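Local coordinates for protein VP1 (Polyomavirus HPyV7, PDB 4PCH) that is the major capsid protein of the virus, forming pentamers of jelly-roll subunits, and probably mediates attachment to host-cell receptors, at residues T116-W121 with G188-G193; G56-Y61 with P170-V175. All coordinates share one frame; numbering follows the deposited sequence.

From the N terminus, the chain first passes through 56-61, then 116-121, then 170-175 and finally 188-193. Interaction 2 closes a loop of 108 residues between 56-61 and 170-175, and interaction 1 closes one of 66 between 116-121 and 188-193; because the segments alternate, the two loops cross. Interaction 1 joins neighbouring strands of the large antiparallel sheet, whereas interaction 2 ties the loop leading into strand 62-67 to the turn before strand 174-176, part of a small three-stranded sheet. Their centres lie about 12 Å apart and they touch: L118 CD2 is 3.5 Å from V171 CB. Both also reach a second subunit of the pentamer.

Interaction 1 (T116-W121 with G188-G193); sequences TQLYFW and GRVVGG
Two neighbouring strands of the VP1 jelly roll, 117-121 and 188-191, pair antiparallel here, their axes 4.6 Å apart and their directions 178° from each other. Q117 with V191 and Y119 with R189 are the hydrogen-bonded pairs; L118 with V190 and F120 with G188 are the non-hydrogen-bonded ones. Each hydrogen-bonded pair exchanges two bonds, Y119 N to R189 O measuring 2.9 Å. Strand 188-191 also pairs antiparallel with a strand of a second subunit, which carries the sheet across the pentamer interface.

On the face of Q117, Y119, R189 and V191, the R189 conformer described here, one of two deposited, bends at chi3 to bring its guanidinium beside the tyrosine ring, the planes 17° apart. Y119 CE2 lies over one guanidinium face, 3.5 Å from R189 NH2. A water that donates to Q117 OE1 and accepts from R189 NH2 joins those two side chains; OE1 thus receives both this water and Y119 OH (2.8 Å). On the other face, L118 CD1 meets V190 CG2 at 3.9 Å. Beyond the paired strands, T116 OG1 donates to G193 O at 2.7 Å, tilted 30° from the carbonyl plane.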
ATOM      1  N   THR B 116     -16.643  -4.817   4.813  1.00 11.34           N
ATOM      2  CA  THR B 116     -16.414  -3.481   5.380  1.00 11.64           C
ATOM      3  C   THR B 116     -15.743  -3.618   6.746  1.00 10.43           C
ATOM      4  O   THR B 116     -16.043  -4.536   7.510  1.00 10.14           O
ATOM      5  CB  THR B 116     -17.771  -2.719   5.393  1.00 10.95           C
ATOM      6  OG1 THR B 116     -18.069  -2.314   4.055  1.00 11.65           O
ATOM      7  CG2 THR B 116     -17.757  -1.494   6.275  1.00 11.48           C
ATOM      8  N   GLN B 117     -14.831  -2.695   7.055  1.00  9.01           N
ATOM      9  CA  GLN B 117     -13.977  -2.807   8.229  1.00  9.15           C
ATOM     10  C   GLN B 117     -13.871  -1.460   8.953  1.00 10.56           C
ATOM     11  O   GLN B 117     -14.004  -0.398   8.342  1.00 10.30           O
ATOM     12  CB  GLN B 117     -12.550  -3.243   7.829  1.00 10.71           C
ATOM     13  CG  GLN B 117     -12.499  -4.522   7.005  1.00 11.48           C
ATOM     14  CD  GLN B 117     -11.287  -4.626   6.120  1.00 13.25           C
ATOM     15  OE1 GLN B 117     -10.144  -4.471   6.573  1.00 12.00           O
ATOM     16  NE2 GLN B 117     -11.516  -4.972   4.838  1.00 13.68           N
ATOM     17  N   LEU B 118     -13.564  -1.567  10.245  1.00 10.66           N
ATOM     18  CA  LEU B 118     -13.215  -0.423  11.087  1.00  8.91           C
ATOM     19  C   LEU B 118     -12.180  -0.871  12.093  1.00 10.77           C
ATOM     20  O   LEU B 118     -12.387  -1.879  12.768  1.00 11.72           O
ATOM     21  CB  LEU B 118     -14.434   0.107  11.813  1.00  8.96           C
ATOM     22  CG  LEU B 118     -14.198   1.141  12.936  1.00 10.84           C
ATOM     23  CD1 LEU B 118     -13.588   2.417  12.356  1.00 11.74           C
ATOM     24  CD2 LEU B 118     -15.453   1.428  13.745  1.00 13.34           C
ATOM     25  N   TYR B 119     -11.098  -0.102  12.202  1.00 10.02           N
ATOM     26  CA  TYR B 119     -10.063  -0.331  13.235  1.00 10.72           C
ATOM     27  C   TYR B 119      -9.892   0.978  13.974  1.00 11.59           C
ATOM     28  O   TYR B 119      -9.511   1.970  13.377  1.00 11.40           O
ATOM     29  CB  TYR B 119      -8.773  -0.797  12.611  1.00 10.63           C
ATOM     30  CG  TYR B 119      -8.989  -1.972  11.687  1.00 10.56           C
ATOM     31  CD1 TYR B 119      -9.125  -3.251  12.193  1.00 10.83           C
ATOM     32  CD2 TYR B 119      -9.099  -1.802  10.317  1.00 12.28           C
ATOM     33  CE1 TYR B 119      -9.369  -4.338  11.364  1.00 11.58           C
ATOM     34  CE2 TYR B 119      -9.305  -2.881   9.476  1.00 10.48           C
ATOM     35  CZ  TYR B 119      -9.462  -4.147  10.007  1.00 11.77           C
ATOM     36  OH  TYR B 119      -9.704  -5.234   9.206  1.00 11.89           O
ATOM     37  N   PHE B 120     -10.262   0.989  15.247  1.00 11.23           N
ATOM     38  CA  PHE B 120     -10.309   2.255  16.002  1.00 12.53           C
ATOM     39  C   PHE B 120      -9.771   2.076  17.395  1.00 11.69           C
ATOM     40  O   PHE B 120     -10.085   1.082  18.049  1.00 10.31           O
ATOM     41  CB  PHE B 120     -11.747   2.777  16.089  1.00 11.48           C
ATOM     42  CG  PHE B 120     -11.898   4.015  16.921  1.00 11.88           C
ATOM     43  CD1 PHE B 120     -11.806   5.271  16.339  1.00 10.46           C
ATOM     44  CD2 PHE B 120     -12.171   3.917  18.288  1.00 11.28           C
ATOM     45  CE1 PHE B 120     -11.940   6.430  17.097  1.00 12.66           C
ATOM     46  CE2 PHE B 120     -12.296   5.052  19.054  1.00 12.08           C
ATOM     47  CZ  PHE B 120     -12.168   6.312  18.467  1.00 13.25           C
ATOM     48  N   TRP B 121      -8.973   3.046  17.858  1.00 11.40           N
ATOM     49  CA  TRP B 121      -8.620   3.094  19.268  1.00  9.97           C
ATOM     50  C   TRP B 121      -8.636   4.541  19.758  1.00 10.90           C
ATOM     51  O   TRP B 121      -8.443   5.503  18.980  1.00 11.93           O
ATOM     52  CB  TRP B 121      -7.254   2.421  19.548  1.00 10.29           C
ATOM     53  CG  TRP B 121      -6.112   3.087  18.870  1.00 13.00           C
ATOM     54  CD1 TRP B 121      -5.510   2.698  17.691  1.00 12.91           C
ATOM     55  CD2 TRP B 121      -5.412   4.266  19.309  1.00 14.14           C
ATOM     56  NE1 TRP B 121      -4.515   3.581  17.371  1.00 15.44           N
ATOM     57  CE2 TRP B 121      -4.429   4.547  18.341  1.00 18.73           C
ATOM     58  CE3 TRP B 121      -5.538   5.118  20.414  1.00 15.31           C
ATOM     59  CZ2 TRP B 121      -3.570   5.646  18.442  1.00 16.36           C
ATOM     60  CZ3 TRP B 121      -4.684   6.200  20.530  1.00 15.33           C
ATOM     61  CH2 TRP B 121      -3.708   6.461  19.536  1.00 20.23           C
ATOM     62  N   GLY B 188      -8.632   6.129  13.666  1.00 13.40           N
ATOM     63  CA  GLY B 188      -9.525   5.167  13.070  1.00 11.96           C
ATOM     64  C   GLY B 188      -9.271   4.984  11.598  1.00 12.05           C
ATOM     65  O   GLY B 188      -8.770   5.888  10.937  1.00 12.15           O
ATOM     66  N   ARG B 189      -9.570   3.785  11.113  1.00 11.32           N
ATOM     67  CA  ARG B 189      -9.464   3.455   9.687  0.50 12.63           C
ATOM     68  C   ARG B 189     -10.708   2.685   9.259  1.00 11.33           C
ATOM     69  O   ARG B 189     -11.042   1.686   9.873  1.00 11.07           O
ATOM     70  CB  ARG B 189      -8.220   2.602   9.428  0.50 12.93           C
ATOM     71  CG  ARG B 189      -8.112   2.019   8.022  0.50 15.83           C
ATOM     72  CD  ARG B 189      -6.707   1.507   7.735  0.50 18.44           C
ATOM     73  NE  ARG B 189      -6.444   0.145   8.210  0.50 22.54           N
ATOM     74  CZ  ARG B 189      -6.533  -0.932   7.432  0.50 24.08           C
ATOM     75  NH1 ARG B 189      -6.883  -0.800   6.172  0.50 29.98           N
ATOM     76  NH2 ARG B 189      -6.270  -2.133   7.912  0.50 32.20           N
ATOM     77  N   VAL B 190     -11.370   3.152   8.202  1.00 11.23           N
ATOM     78  CA  VAL B 190     -12.579   2.505   7.667  1.00 12.70           C
ATOM     79  C   VAL B 190     -12.209   1.968   6.277  1.00 11.41           C
ATOM     80  O   VAL B 190     -11.569   2.670   5.500  1.00 13.06           O
ATOM     81  CB  VAL B 190     -13.737   3.519   7.534  1.00 13.77           C
ATOM     82  CG1 VAL B 190     -14.957   2.926   6.818  1.00 14.95           C
ATOM     83  CG2 VAL B 190     -14.141   4.063   8.895  1.00 14.97           C
ATOM     84  N   VAL B 191     -12.681   0.759   5.963  1.00 11.55           N
ATOM     85  CA  VAL B 191     -12.546   0.204   4.631  1.00 11.56           C
ATOM     86  C   VAL B 191     -13.942  -0.134   4.172  1.00 10.95           C
ATOM     87  O   VAL B 191     -14.708  -0.722   4.932  1.00 10.39           O
ATOM     88  CB  VAL B 191     -11.700  -1.089   4.668  1.00 12.07           C
ATOM     89  CG1 VAL B 191     -11.564  -1.651   3.266  1.00 12.38           C
ATOM     90  CG2 VAL B 191     -10.325  -0.785   5.251  1.00 13.98           C
ATOM     91  N   GLY B 192     -14.306   0.233   2.955  1.00 11.31           N
ATOM     92  CA  GLY B 192     -15.657  -0.106   2.453  1.00 11.07           C
ATOM     93  C   GLY B 192     -15.703  -1.354   1.613  1.00 13.16           C
ATOM     94  O   GLY B 192     -14.828  -2.195   1.672  1.00 13.30           O
ATOM     95  N   GLY B 193     -16.758  -1.480   0.831  1.00 13.46           N
ATOM     96  CA  GLY B 193     -16.965  -2.676  -0.002  1.00 12.13           C
ATOM     97  C   GLY B 193     -17.530  -3.874   0.746  1.00 12.35           C
ATOM     98  O   GLY B 193     -17.496  -3.951   1.977  1.00 14.33           O
TER
HETATM   99  O   HOH W   1      -7.622  -3.928   5.760  1.00 13.85           O

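Interaction 2 (G56-Y61 with P170-V175)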
ATOM      1  N   GLY B  56     -26.932  -7.089  19.390  1.00 20.48           N
ATOM      2  CA  GLY B  56     -26.317  -8.400  19.206  1.00 18.15           C
ATOM      3  C   GLY B  56     -25.750  -8.604  17.813  1.00 17.45           C
ATOM      4  O   GLY B  56     -24.912  -9.474  17.625  1.00 19.20           O
ATOM      5  N   ALA B  57     -26.238  -7.842  16.842  1.00 17.55           N
ATOM      6  CA  ALA B  57     -25.791  -7.930  15.453  1.00 18.13           C
ATOM      7  C   ALA B  57     -24.821  -6.814  15.067  1.00 15.48           C
ATOM      8  O   ALA B  57     -23.873  -7.034  14.296  1.00 14.50           O
ATOM      9  CB  ALA B  57     -27.014  -7.881  14.545  1.00 20.61           C
ATOM     10  N   ALA B  58     -25.084  -5.613  15.568  1.00 15.36           N
ATOM     11  CA  ALA B  58     -24.276  -4.436  15.269  1.00 13.90           C
ATOM     12  C   ALA B  58     -23.112  -4.291  16.237  1.00 13.85           C
ATOM     13  O   ALA B  58     -23.315  -4.331  17.460  1.00 14.43           O
ATOM     14  CB  ALA B  58     -25.148  -3.194  15.331  1.00 15.26           C
ATOM     15  N   LEU B  59     -21.910  -4.088  15.715  1.00 11.55           N
ATOM     16  CA  LEU B  59     -20.736  -3.898  16.583  1.00 11.23           C
ATOM     17  C   LEU B  59     -20.808  -2.551  17.293  1.00 11.40           C
ATOM     18  O   LEU B  59     -21.062  -1.514  16.661  1.00 12.61           O
ATOM     19  CB  LEU B  59     -19.412  -4.003  15.814  1.00 10.99           C
ATOM     20  CG  LEU B  59     -18.143  -4.014  16.682  1.00 10.96           C
ATOM     21  CD1 LEU B  59     -18.091  -5.257  17.562  1.00 12.87           C
ATOM     22  CD2 LEU B  59     -16.911  -3.891  15.809  1.00 14.83           C
ATOM     23  N   CYS B  60     -20.571  -2.569  18.616  1.00 10.97           N
ATOM     24  CA  CYS B  60     -20.525  -1.346  19.394  1.00 10.55           C
ATOM     25  C   CYS B  60     -19.124  -1.050  19.889  1.00 10.63           C
ATOM     26  O   CYS B  60     -18.287  -1.928  19.921  1.00 10.25           O
ATOM     27  CB  CYS B  60     -21.498  -1.427  20.575  1.00 11.44           C
ATOM     28  SG  CYS B  60     -23.239  -1.502  20.121  1.00 14.17           S
ATOM     29  N   TYR B  61     -18.857   0.193  20.279  1.00 10.94           N
ATOM     30  CA  TYR B  61     -17.563   0.473  20.881  1.00 11.18           C
ATOM     31  C   TYR B  61     -17.398  -0.317  22.190  1.00 11.10           C
ATOM     32  O   TYR B  61     -18.373  -0.507  22.958  1.00 13.80           O
ATOM     33  CB  TYR B  61     -17.413   1.946  21.200  1.00 12.08           C
ATOM     34  CG  TYR B  61     -17.250   2.840  19.998  1.00 12.48           C
ATOM     35  CD1 TYR B  61     -16.012   3.000  19.382  1.00 12.76           C
ATOM     36  CD2 TYR B  61     -18.317   3.557  19.506  1.00 13.72           C
ATOM     37  CE1 TYR B  61     -15.854   3.826  18.283  1.00 12.46           C
ATOM     38  CE2 TYR B  61     -18.176   4.411  18.411  1.00 15.43           C
ATOM     39  CZ  TYR B  61     -16.940   4.532  17.791  1.00 13.73           C
ATOM     40  OH  TYR B  61     -16.830   5.376  16.712  1.00 15.63           O
ATOM     41  N   PRO B 170     -23.387   1.958  18.690  1.00 11.98           N
ATOM     42  CA  PRO B 170     -22.919   1.303  17.465  1.00 13.00           C
ATOM     43  C   PRO B 170     -21.899   2.119  16.687  1.00 11.40           C
ATOM     44  O   PRO B 170     -22.095   3.311  16.486  1.00 11.64           O
ATOM     45  CB  PRO B 170     -24.213   1.161  16.638  1.00 13.71           C
ATOM     46  CG  PRO B 170     -25.301   1.223  17.637  1.00 15.89           C
ATOM     47  CD  PRO B 170     -24.814   2.250  18.631  1.00 13.77           C
ATOM     48  N   VAL B 171     -20.876   1.444  16.169  1.00 11.97           N
ATOM     49  CA  VAL B 171     -19.805   2.094  15.439  1.00 11.56           C
ATOM     50  C   VAL B 171     -20.300   2.610  14.084  1.00 11.49           C
ATOM     51  O   VAL B 171     -19.733   3.517  13.517  1.00 12.78           O
ATOM     52  CB  VAL B 171     -18.597   1.146  15.267  1.00 10.29           C
ATOM     53  CG1 VAL B 171     -18.093   0.665  16.619  1.00 12.34           C
ATOM     54  CG2 VAL B 171     -18.926  -0.033  14.358  1.00 11.69           C
ATOM     55  N   GLU B 172     -21.394   2.024  13.587  1.00 12.10           N
ATOM     56  CA  GLU B 172     -22.022   2.497  12.363  1.00 11.93           C
ATOM     57  C   GLU B 172     -22.703   3.871  12.499  1.00 12.16           C
ATOM     58  O   GLU B 172     -23.015   4.486  11.480  1.00 13.01           O
ATOM     59  CB  GLU B 172     -23.053   1.496  11.884  1.00 13.22           C
ATOM     60  CG  GLU B 172     -22.451   0.221  11.372  1.00 12.80           C
ATOM     61  CD  GLU B 172     -23.463  -0.902  11.332  1.00 13.35           C
ATOM     62  OE1 GLU B 172     -24.432  -0.789  10.568  1.00 17.01           O
ATOM     63  OE2 GLU B 172     -23.258  -1.883  12.050  1.00 15.50           O
ATOM     64  N   LEU B 173     -22.936   4.345  13.737  1.00 10.72           N
ATOM     65  CA  LEU B 173     -23.763   5.533  13.974  1.00 12.34           C
ATOM     66  C   LEU B 173     -23.083   6.668  14.767  1.00 11.95           C
ATOM     67  O   LEU B 173     -23.664   7.748  14.941  1.00 12.86           O
ATOM     68  CB  LEU B 173     -25.024   5.100  14.730  1.00 14.13           C
ATOM     69  CG  LEU B 173     -25.859   3.975  14.121  1.00 15.29           C
ATOM     70  CD1 LEU B 173     -26.990   3.542  15.089  1.00 17.08           C
ATOM     71  CD2 LEU B 173     -26.432   4.438  12.777  1.00 14.19           C
ATOM     72  N   TRP B 174     -21.865   6.433  15.252  1.00 10.91           N
ATOM     73  CA  TRP B 174     -21.202   7.364  16.186  1.00 12.06           C
ATOM     74  C   TRP B 174     -19.748   7.520  15.767  1.00 11.71           C
ATOM     75  O   TRP B 174     -19.052   6.490  15.692  1.00 13.31           O
ATOM     76  CB  TRP B 174     -21.282   6.833  17.611  1.00 12.28           C
ATOM     77  CG  TRP B 174     -22.679   6.803  18.173  1.00 11.39           C
ATOM     78  CD1 TRP B 174     -23.535   5.741  18.224  1.00 12.98           C
ATOM     79  CD2 TRP B 174     -23.379   7.906  18.739  1.00 11.83           C
ATOM     80  NE1 TRP B 174     -24.720   6.117  18.791  1.00 12.61           N
ATOM     81  CE2 TRP B 174     -24.647   7.450  19.125  1.00 13.98           C
ATOM     82  CE3 TRP B 174     -23.046   9.255  18.966  1.00 14.10           C
ATOM     83  CZ2 TRP B 174     -25.584   8.281  19.723  1.00 14.51           C
ATOM     84  CZ3 TRP B 174     -23.989  10.081  19.556  1.00 13.93           C
ATOM     85  CH2 TRP B 174     -25.243   9.597  19.914  1.00 14.49           C
ATOM     86  N   VAL B 175     -19.316   8.750  15.529  0.50  8.99           N
ATOM     87  CA  VAL B 175     -17.985   9.079  15.011  0.50 11.49           C
ATOM     88  C   VAL B 175     -17.217   9.921  16.046  1.00 13.44           C
ATOM     89  O   VAL B 175     -17.797  10.848  16.626  1.00 13.79           O
ATOM     90  CB  VAL B 175     -18.118   9.900  13.712  0.50 12.78           C
ATOM     91  CG1 VAL B 175     -16.756  10.212  13.125  0.50 16.23           C
ATOM     92  CG2 VAL B 175     -18.965   9.159  12.670  0.50 12.97           C
TER
HETATM   93  O   HOH W   2     -22.488  -0.655  14.417  1.00 12.35           O
HETATM   94  O   HOH W   3     -21.390  -3.746  12.905  1.00 15.87           O
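A single backbone bridge pairs C60 with P170, and beside it V171 N donates to L59 O at 3.0 Å in a nearly straight hydrogen bond, with 171° at the hydrogen. Two hydrogen bonds, from V171 N and a water, and a weaker CA-H...O contact from P170 CA meet on this buried carbonyl oxygen.

That water and a second one supply the solvent-mediated links. The first bonds L59 O, E172 N and E172 OE2; the second accepts from L59 N at 2.9 Å and donates to E172 OE2. One carboxylate oxygen thus reaches both backbone polar atoms of L59 without touching either directly, while E172 OE1 is bonded to Y47 OH.

In the fold, 56-61 is the loop leading into strand 62-67 of the jelly roll, and 170-175 turns into strand 174-176 of a small three-stranded sheet. L173 N bonds back to P170 O within that turn.

Ring contacts centre on Y61. V171 CG1 makes a CH-pi contact with the ring, 3.9 Å from its centroid and only 3° off the normal. With chi1 at -57°, CG1 stands anti to the carbonyl carbon of V171, while CG2 sits between that carbon and the backbone N, 4.3 Å from L59 CB. F120 meets the tyrosine edge-to-face.

At the far end of the ring, Y61 OH donates to W174 O at 2.7 Å. This acceptor lies at the ring edge, near its plane, though the hydroxyl is tilted out of the carbonyl plane. W174 CB packs against Y61 CE2, and the indole NE1 bonds to E147 O.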